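Local coordinates for protein NADPH-quinone reductase (Pediococcus pentosaceus ATCC 25745, PDB 3HA2) that probably transfers electrons from NAD(P)H to quinones by way of bound FMN, at residues V7-L12 with E58-W63; I97-G102 with I139-Q144. All coordinates share one frame; numbering follows the deposited sequence.

How the interactions relate
This chain is the flavodoxin-like part of a longer protein, and both contacts belong to its five-stranded parallel sheet, whose strands run in the order 31-35, 3-7, 54-60, 94-101, 135-143. Interaction 1 joins the ends of strands 3-7 and 54-60, interaction 2 pairs strand 94-101 with the outermost strand 135-143, and their centres lie about 10 Å apart. They meet where strands 54-60 and 94-101 are neighbours: Leu61 N probably bonds to Ser100 O at 2.8 Å. Along the chain they come in series. Both lie toward the carboxyl ends of the strands, the end of the sheet where flavodoxin-like proteins usually bind flavin; a sulfate lies beside His9.

Interaction 1: residues V7-L12 with E58-W63; sequences VAHPEL and EFPLYW
Ala8 N gives its hydrogen to Glu58 O at 2.8 Å, with an N-H...O angle of 164°. This bond is the polar link between the segments, and it continues the parallel pairing of Val7 with Glu58, whose side chains share one face of the sheet. On that face the carboxylate of Glu58 turns to another partner, its OE1 bonding to Tyr160 of helix 150-165. Beyond the bond the chains part: residues 8-12 enter the loop that follows the first strand. In flavodoxin-like folds this loop at the carboxyl end of the sheet commonly helps to bind the flavin phosphate; here a sulfate, probably from the crystallisation liquor, sits about 3 Å from the side chain of His9. The remaining contacts are van der Waals. Ala8 brings only a methyl against Phe59, its CB 4.2 Å from Phe59 CB, while Ala8 O is buried without a hydrogen-bond partner in the model. The side chains of His9 and Pro60 cross at about a right angle, His9 ND1 lying 4.0 Å from Pro60 CG; CG of His9 stands anti to the backbone N (chi1 -172°), which swings the imidazole toward Pro60. Pro10 meets Pro60 through Pro10 CD and Pro60 CG at 3.9 Å, two rigid rings suited to a turn and a strand end. Pro10 CG also approaches Tyr62 CE2, obliquely, at 3.4 Å.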
ATOM      1  N   VAL A   7      -9.814  -8.924   9.280  1.00 23.66           N
ATOM      2  CA  VAL A   7      -9.296  -8.095  10.363  1.00 24.66           C
ATOM      3  C   VAL A   7      -7.784  -8.163  10.309  1.00 25.59           C
ATOM      4  O   VAL A   7      -7.178  -9.162  10.722  1.00 24.17           O
ATOM      5  CB  VAL A   7      -9.835  -8.562  11.731  1.00 24.63           C
ATOM      6  CG1 VAL A   7      -9.308  -7.681  12.877  1.00 24.89           C
ATOM      7  CG2 VAL A   7     -11.349  -8.547  11.715  1.00 26.05           C
ATOM      8  N   ALA A   8      -7.187  -7.102   9.776  1.00 27.34           N
ATOM      9  CA  ALA A   8      -5.756  -7.065   9.520  1.00 30.36           C
ATOM     10  C   ALA A   8      -5.052  -6.112  10.464  1.00 32.74           C
ATOM     11  O   ALA A   8      -4.293  -5.256  10.027  1.00 34.47           O
ATOM     12  CB  ALA A   8      -5.473  -6.683   8.063  1.00 29.46           C
ATOM     13  N   HIS A   9      -5.348  -6.217  11.753  1.00 36.15           N
ATOM     14  CA  HIS A   9      -4.553  -5.499  12.746  1.00 38.79           C
ATOM     15  C   HIS A   9      -3.351  -6.387  13.034  1.00 40.25           C
ATOM     16  O   HIS A   9      -3.532  -7.571  13.339  1.00 40.80           O
ATOM     17  CB  HIS A   9      -5.350  -5.225  14.006  1.00 39.01           C
ATOM     18  CG  HIS A   9      -4.642  -4.329  14.971  1.00 41.58           C
ATOM     19  ND1 HIS A   9      -5.025  -3.023  15.189  1.00 43.90           N
ATOM     20  CD2 HIS A   9      -3.567  -4.546  15.766  1.00 44.16           C
ATOM     21  CE1 HIS A   9      -4.216  -2.475  16.080  1.00 44.76           C
ATOM     22  NE2 HIS A   9      -3.328  -3.379  16.453  1.00 44.81           N
ATOM     23  N   PRO A  10      -2.122  -5.838  12.910  1.00 41.69           N
ATOM     24  CA  PRO A  10      -0.897  -6.640  12.983  1.00 42.51           C
ATOM     25  C   PRO A  10      -0.556  -7.144  14.381  1.00 43.59           C
ATOM     26  O   PRO A  10       0.244  -8.069  14.517  1.00 44.35           O
ATOM     27  CB  PRO A  10       0.195  -5.669  12.518  1.00 42.21           C
ATOM     28  CG  PRO A  10      -0.515  -4.506  11.948  1.00 42.45           C
ATOM     29  CD  PRO A  10      -1.807  -4.418  12.679  1.00 42.05           C
ATOM     30  N   GLU A  11      -1.130  -6.524  15.410  1.00 44.12           N
ATOM     31  CA  GLU A  11      -0.952  -6.988  16.780  1.00 44.81           C
ATOM     32  C   GLU A  11      -2.309  -7.152  17.445  1.00 44.32           C
ATOM     33  O   GLU A  11      -2.553  -6.622  18.532  1.00 44.44           O
ATOM     34  CB  GLU A  11      -0.078  -6.012  17.577  1.00 45.39           C
ATOM     35  CG  GLU A  11       1.382  -5.932  17.126  1.00 47.93           C
ATOM     36  CD  GLU A  11       2.132  -7.248  17.278  1.00 51.62           C
ATOM     37  OE1 GLU A  11       1.899  -7.974  18.277  1.00 52.60           O
ATOM     38  OE2 GLU A  11       2.961  -7.555  16.388  1.00 53.75           O
ATOM     39  N   LEU A  12      -3.185  -7.905  16.784  1.00 43.44           N
ATOM     40  CA  LEU A  12      -4.578  -8.061  17.208  1.00 42.49           C
ATOM     41  C   LEU A  12      -4.785  -8.364  18.701  1.00 42.20           C
ATOM     42  O   LEU A  12      -5.656  -7.762  19.346  1.00 41.36           O
ATOM     43  CB  LEU A  12      -5.266  -9.127  16.354  1.00 42.60           C
ATOM     44  CG  LEU A  12      -6.788  -9.213  16.437  1.00 42.03           C
ATOM     45  CD1 LEU A  12      -7.427  -7.860  16.117  1.00 40.00           C
ATOM     46  CD2 LEU A  12      -7.295 -10.274  15.483  1.00 41.94           C
ATOM     47  N   GLU A  58     -10.504  -4.478   7.260  1.00 21.30           N
ATOM     48  CA  GLU A  58     -10.488  -3.701   8.501  1.00 21.70           C
ATOM     49  C   GLU A  58      -9.052  -3.613   9.035  1.00 22.84           C
ATOM     50  O   GLU A  58      -8.450  -4.626   9.465  1.00 22.62           O
ATOM     51  CB  GLU A  58     -11.418  -4.371   9.521  1.00 21.69           C
ATOM     52  CG  GLU A  58     -11.487  -3.674  10.856  1.00 23.54           C
ATOM     53  CD  GLU A  58     -12.714  -4.043  11.646  1.00 24.71           C
ATOM     54  OE1 GLU A  58     -13.774  -4.338  11.039  1.00 26.70           O
ATOM     55  OE2 GLU A  58     -12.619  -4.020  12.891  1.00 26.23           O
ATOM     56  N   PHE A  59      -8.498  -2.403   9.028  1.00 22.55           N
ATOM     57  CA  PHE A  59      -7.084  -2.246   9.369  1.00 22.97           C
ATOM     58  C   PHE A  59      -6.735  -0.844   9.868  1.00 23.17           C
ATOM     59  O   PHE A  59      -7.453   0.114   9.578  1.00 23.85           O
ATOM     60  CB  PHE A  59      -6.230  -2.591   8.134  1.00 21.84           C
ATOM     61  CG  PHE A  59      -6.548  -1.749   6.894  1.00 22.87           C
ATOM     62  CD1 PHE A  59      -7.518  -2.153   5.964  1.00 23.38           C
ATOM     63  CD2 PHE A  59      -5.875  -0.548   6.668  1.00 22.57           C
ATOM     64  CE1 PHE A  59      -7.812  -1.369   4.829  1.00 22.71           C
ATOM     65  CE2 PHE A  59      -6.154   0.237   5.530  1.00 23.31           C
ATOM     66  CZ  PHE A  59      -7.123  -0.180   4.609  1.00 22.62           C
ATOM     67  N   PRO A  60      -5.619  -0.723  10.604  1.00 24.57           N
ATOM     68  CA  PRO A  60      -5.090   0.597  10.967  1.00 24.67           C
ATOM     69  C   PRO A  60      -4.260   1.189   9.837  1.00 24.84           C
ATOM     70  O   PRO A  60      -3.597   0.468   9.083  1.00 24.77           O
ATOM     71  CB  PRO A  60      -4.220   0.292  12.180  1.00 25.03           C
ATOM     72  CG  PRO A  60      -3.705  -1.090  11.925  1.00 25.78           C
ATOM     73  CD  PRO A  60      -4.820  -1.820  11.188  1.00 23.97           C
ATOM     74  N   LEU A  61      -4.294   2.504   9.719  1.00 25.07           N
ATOM     75  CA  LEU A  61      -3.543   3.175   8.675  1.00 25.82           C
ATOM     76  C   LEU A  61      -2.071   3.286   9.140  1.00 27.23           C
ATOM     77  O   LEU A  61      -1.777   3.872  10.194  1.00 27.91           O
ATOM     78  CB  LEU A  61      -4.167   4.550   8.423  1.00 26.23           C
ATOM     79  CG  LEU A  61      -3.685   5.339   7.218  1.00 25.36           C
ATOM     80  CD1 LEU A  61      -4.261   4.720   5.948  1.00 26.29           C
ATOM     81  CD2 LEU A  61      -4.051   6.828   7.341  1.00 25.58           C
ATOM     82  N   TYR A  62      -1.168   2.671   8.386  1.00 27.46           N
ATOM     83  CA  TYR A  62       0.263   2.697   8.704  1.00 27.90           C
ATOM     84  C   TYR A  62       0.944   3.403   7.536  1.00 27.25           C
ATOM     85  O   TYR A  62       0.883   2.915   6.404  1.00 26.82           O
ATOM     86  CB  TYR A  62       0.802   1.265   8.807  1.00 29.19           C
ATOM     87  CG  TYR A  62       0.511   0.536  10.108  1.00 30.26           C
ATOM     88  CD1 TYR A  62      -0.318   1.094  11.071  1.00 32.60           C
ATOM     89  CD2 TYR A  62       1.073  -0.716  10.365  1.00 32.64           C
ATOM     90  CE1 TYR A  62      -0.591   0.449  12.260  1.00 33.04           C
ATOM     91  CE2 TYR A  62       0.807  -1.374  11.568  1.00 34.28           C
ATOM     92  CZ  TYR A  62      -0.041  -0.779  12.497  1.00 32.84           C
ATOM     93  OH  TYR A  62      -0.346  -1.392  13.692  1.00 34.53           O
ATOM     94  N   TRP A  63       1.582   4.543   7.802  1.00 26.99           N
ATOM     95  CA  TRP A  63       2.151   5.367   6.711  1.00 26.95           C
ATOM     96  C   TRP A  63       1.229   5.475   5.488  1.00 27.07           C
ATOM     97  O   TRP A  63       1.631   5.173   4.351  1.00 26.27           O
ATOM     98  CB  TRP A  63       3.558   4.886   6.288  1.00 28.44           C
ATOM     99  CG  TRP A  63       4.612   5.131   7.356  1.00 28.45           C
ATOM    100  CD1 TRP A  63       5.349   4.181   8.000  1.00 29.53           C
ATOM    101  CD2 TRP A  63       5.014   6.396   7.909  1.00 30.37           C
ATOM    102  NE1 TRP A  63       6.188   4.776   8.915  1.00 29.34           N
ATOM    103  CE2 TRP A  63       6.009   6.131   8.877  1.00 30.57           C
ATOM    104  CE3 TRP A  63       4.644   7.727   7.667  1.00 32.14           C
ATOM    105  CZ2 TRP A  63       6.639   7.152   9.624  1.00 30.56           C
ATOM    106  CZ3 TRP A  63       5.265   8.744   8.410  1.00 31.30           C
ATOM    107  CH2 TRP A  63       6.252   8.447   9.376  1.00 31.10           C
TER

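Interaction 2: residues I97-G102 with I139-Q144; sequences IVVSTG and ILAVHQ
Five backbone hydrogen bonds and one from a side chain join residues 97-102 to residues 139-144. The ladder alternates as parallel pairing requires: Leu140 N gives to Ile97 O, Val99 N to Leu140 O, Val142 N to Val99 O and Thr101 N to Val142 O. Past the last bridge Gln144 N still reaches Thr101 O at 2.8 Å. The sixth bond runs from Gln144 NE2 to Gly102 O at 3.0 Å. The oxygen lies in the plane of the amide, but the nitrogen stands above the plane of the carbonyl, 42° out of it. Gln144 is extended beyond CG (chi2 -180°), which carries its amide to this carbonyl. An alanine here would keep the backbone bond to Thr101 but would probably leave Gly102 O without its amide partner and let the loop after the strand move more freely. Weaker CA-H...O contacts fill in between the rungs, as from Ser100 CA to Val142 O at 3.1 Å.

Side chains then alternate between the faces. On one, Val98, Leu140 and Val142 form an apolar surface beneath helix 150-165: Val98 CG1 touches Val142 CG2 at 3.9 Å, and Val98 CG2 lies alongside Leu140 CB at 4.2 Å. On the other, Val99 CG1 meets Ile139 CG2 at 3.7 Å and lies 4.3 Å from Ala141 CB. Ile118 of helix 118-121 packs on Val99 and Ile139. Beta-branched valine and isoleucine suit extended strands and this packing between helices. The chemistry implies an edge strand held chiefly by main-chain bonds, with apolar side chains forming the surfaces on which the helices pack.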
ATOM      1  N   ILE A  97     -14.136  -0.846   3.362  1.00 22.60           N
ATOM      2  CA  ILE A  97     -12.894  -0.552   4.062  1.00 22.48           C
ATOM      3  C   ILE A  97     -13.257   0.082   5.392  1.00 22.51           C
ATOM      4  O   ILE A  97     -13.971   1.103   5.428  1.00 23.12           O
ATOM      5  CB  ILE A  97     -12.022   0.449   3.238  1.00 22.55           C
ATOM      6  CG1 ILE A  97     -11.673  -0.126   1.851  1.00 23.06           C
ATOM      7  CG2 ILE A  97     -10.773   0.886   4.063  1.00 24.57           C
ATOM      8  CD1 ILE A  97     -10.761  -1.335   1.869  1.00 26.30           C
ATOM      9  N   VAL A  98     -12.812  -0.530   6.488  1.00 22.04           N
ATOM     10  CA  VAL A  98     -12.904   0.106   7.814  1.00 22.70           C
ATOM     11  C   VAL A  98     -11.473   0.441   8.232  1.00 23.27           C
ATOM     12  O   VAL A  98     -10.734  -0.443   8.662  1.00 22.96           O
ATOM     13  CB  VAL A  98     -13.598  -0.808   8.851  1.00 22.67           C
ATOM     14  CG1 VAL A  98     -13.656  -0.114  10.253  1.00 23.15           C
ATOM     15  CG2 VAL A  98     -15.027  -1.144   8.366  1.00 23.26           C
ATOM     16  N   VAL A  99     -11.078   1.710   8.059  1.00 23.15           N
ATOM     17  CA  VAL A  99      -9.689   2.121   8.274  1.00 22.79           C
ATOM     18  C   VAL A  99      -9.575   3.026   9.489  1.00 23.58           C
ATOM     19  O   VAL A  99     -10.278   4.024   9.589  1.00 22.86           O
ATOM     20  CB  VAL A  99      -9.057   2.778   6.989  1.00 22.10           C
ATOM     21  CG1 VAL A  99      -9.903   3.976   6.470  1.00 22.41           C
ATOM     22  CG2 VAL A  99      -7.617   3.185   7.253  1.00 22.07           C
ATOM     23  N   SER A 100      -8.726   2.648  10.436  1.00 24.18           N
ATOM     24  CA  SER A 100      -8.629   3.418  11.666  1.00 26.13           C
ATOM     25  C   SER A 100      -7.329   4.219  11.673  1.00 26.52           C
ATOM     26  O   SER A 100      -6.309   3.783  11.100  1.00 26.06           O
ATOM     27  CB  SER A 100      -8.778   2.507  12.891  1.00 26.18           C
ATOM     28  OG  SER A 100      -7.744   1.557  12.918  1.00 31.53           O
ATOM     29  N   THR A 101      -7.386   5.416  12.252  1.00 26.47           N
ATOM     30  CA  THR A 101      -6.212   6.281  12.329  1.00 27.76           C
ATOM     31  C   THR A 101      -6.114   6.847  13.752  1.00 27.60           C
ATOM     32  O   THR A 101      -7.110   6.967  14.424  1.00 26.51           O
ATOM     33  CB  THR A 101      -6.269   7.475  11.318  1.00 27.91           C
ATOM     34  OG1 THR A 101      -7.016   8.559  11.882  1.00 29.66           O
ATOM     35  CG2 THR A 101      -6.892   7.086   9.993  1.00 29.22           C
ATOM     36  N   GLY A 102      -4.899   7.159  14.192  1.00 28.98           N
ATOM     37  CA  GLY A 102      -4.674   7.873  15.442  1.00 30.20           C
ATOM     38  C   GLY A 102      -4.666   9.386  15.238  1.00 31.55           C
ATOM     39  O   GLY A 102      -4.438  10.142  16.185  1.00 31.56           O
ATOM     40  N   ILE A 139     -15.999   4.464   2.136  1.00 23.34           N
ATOM     41  CA  ILE A 139     -15.066   4.034   3.189  1.00 22.57           C
ATOM     42  C   ILE A 139     -15.576   4.402   4.579  1.00 22.48           C
ATOM     43  O   ILE A 139     -16.087   5.496   4.777  1.00 22.54           O
ATOM     44  CB  ILE A 139     -13.721   4.735   2.963  1.00 22.57           C
ATOM     45  CG1 ILE A 139     -13.184   4.384   1.556  1.00 23.84           C
ATOM     46  CG2 ILE A 139     -12.704   4.403   4.088  1.00 22.10           C
ATOM     47  CD1 ILE A 139     -12.240   5.431   0.969  1.00 26.26           C
ATOM     48  N   LEU A 140     -15.430   3.491   5.545  1.00 22.80           N
ATOM     49  CA  LEU A 140     -15.745   3.840   6.940  1.00 23.32           C
ATOM     50  C   LEU A 140     -14.425   4.209   7.619  1.00 23.67           C
ATOM     51  O   LEU A 140     -13.655   3.326   7.990  1.00 24.18           O
ATOM     52  CB  LEU A 140     -16.467   2.687   7.673  1.00 22.95           C
ATOM     53  CG  LEU A 140     -16.854   3.004   9.130  1.00 24.55           C
ATOM     54  CD1 LEU A 140     -17.671   4.272   9.198  1.00 27.47           C
ATOM     55  CD2 LEU A 140     -17.643   1.854   9.706  1.00 27.50           C
ATOM     56  N   ALA A 141     -14.160   5.508   7.746  1.00 23.92           N
ATOM     57  CA  ALA A 141     -12.925   5.971   8.409  1.00 24.21           C
ATOM     58  C   ALA A 141     -13.187   6.156   9.900  1.00 24.50           C
ATOM     59  O   ALA A 141     -14.207   6.747  10.296  1.00 25.15           O
ATOM     60  CB  ALA A 141     -12.398   7.267   7.763  1.00 24.47           C
ATOM     61  N   VAL A 142     -12.279   5.627  10.717  1.00 24.27           N
ATOM     62  CA  VAL A 142     -12.434   5.614  12.169  1.00 24.90           C
ATOM     63  C   VAL A 142     -11.239   6.368  12.750  1.00 25.46           C
ATOM     64  O   VAL A 142     -10.139   5.834  12.817  1.00 26.09           O
ATOM     65  CB  VAL A 142     -12.488   4.159  12.699  1.00 24.69           C
ATOM     66  CG1 VAL A 142     -12.595   4.119  14.221  1.00 25.92           C
ATOM     67  CG2 VAL A 142     -13.659   3.393  12.058  1.00 25.40           C
ATOM     68  N   HIS A 143     -11.478   7.598  13.199  1.00 24.69           N
ATOM     69  CA  HIS A 143     -10.401   8.475  13.643  1.00 24.33           C
ATOM     70  C   HIS A 143     -10.371   8.618  15.170  1.00 24.35           C
ATOM     71  O   HIS A 143     -11.324   9.113  15.766  1.00 23.36           O
ATOM     72  CB  HIS A 143     -10.556   9.848  13.004  1.00 24.71           C
ATOM     73  CG  HIS A 143     -10.402   9.853  11.519  1.00 26.59           C
ATOM     74  ND1 HIS A 143     -11.463  10.062  10.664  1.00 28.96           N
ATOM     75  CD2 HIS A 143      -9.312   9.708  10.736  1.00 25.53           C
ATOM     76  CE1 HIS A 143     -11.034  10.037   9.417  1.00 24.93           C
ATOM     77  NE2 HIS A 143      -9.732   9.832   9.431  1.00 29.64           N
ATOM     78  N   GLN A 144      -9.281   8.148  15.779  1.00 24.58           N
ATOM     79  CA  GLN A 144      -9.027   8.295  17.238  1.00 25.30           C
ATOM     80  C   GLN A 144     -10.114   7.636  18.079  1.00 24.99           C
ATOM     81  O   GLN A 144     -10.593   8.201  19.070  1.00 25.43           O
ATOM     82  CB  GLN A 144      -8.828   9.764  17.622  1.00 25.45           C
ATOM     83  CG  GLN A 144      -7.630  10.415  16.905  1.00 26.02           C
ATOM     84  CD  GLN A 144      -7.411  11.883  17.275  1.00 26.60           C
ATOM     85  OE1 GLN A 144      -8.347  12.628  17.553  1.00 27.40           O
ATOM     86  NE2 GLN A 144      -6.149  12.295  17.278  1.00 29.17           N
TER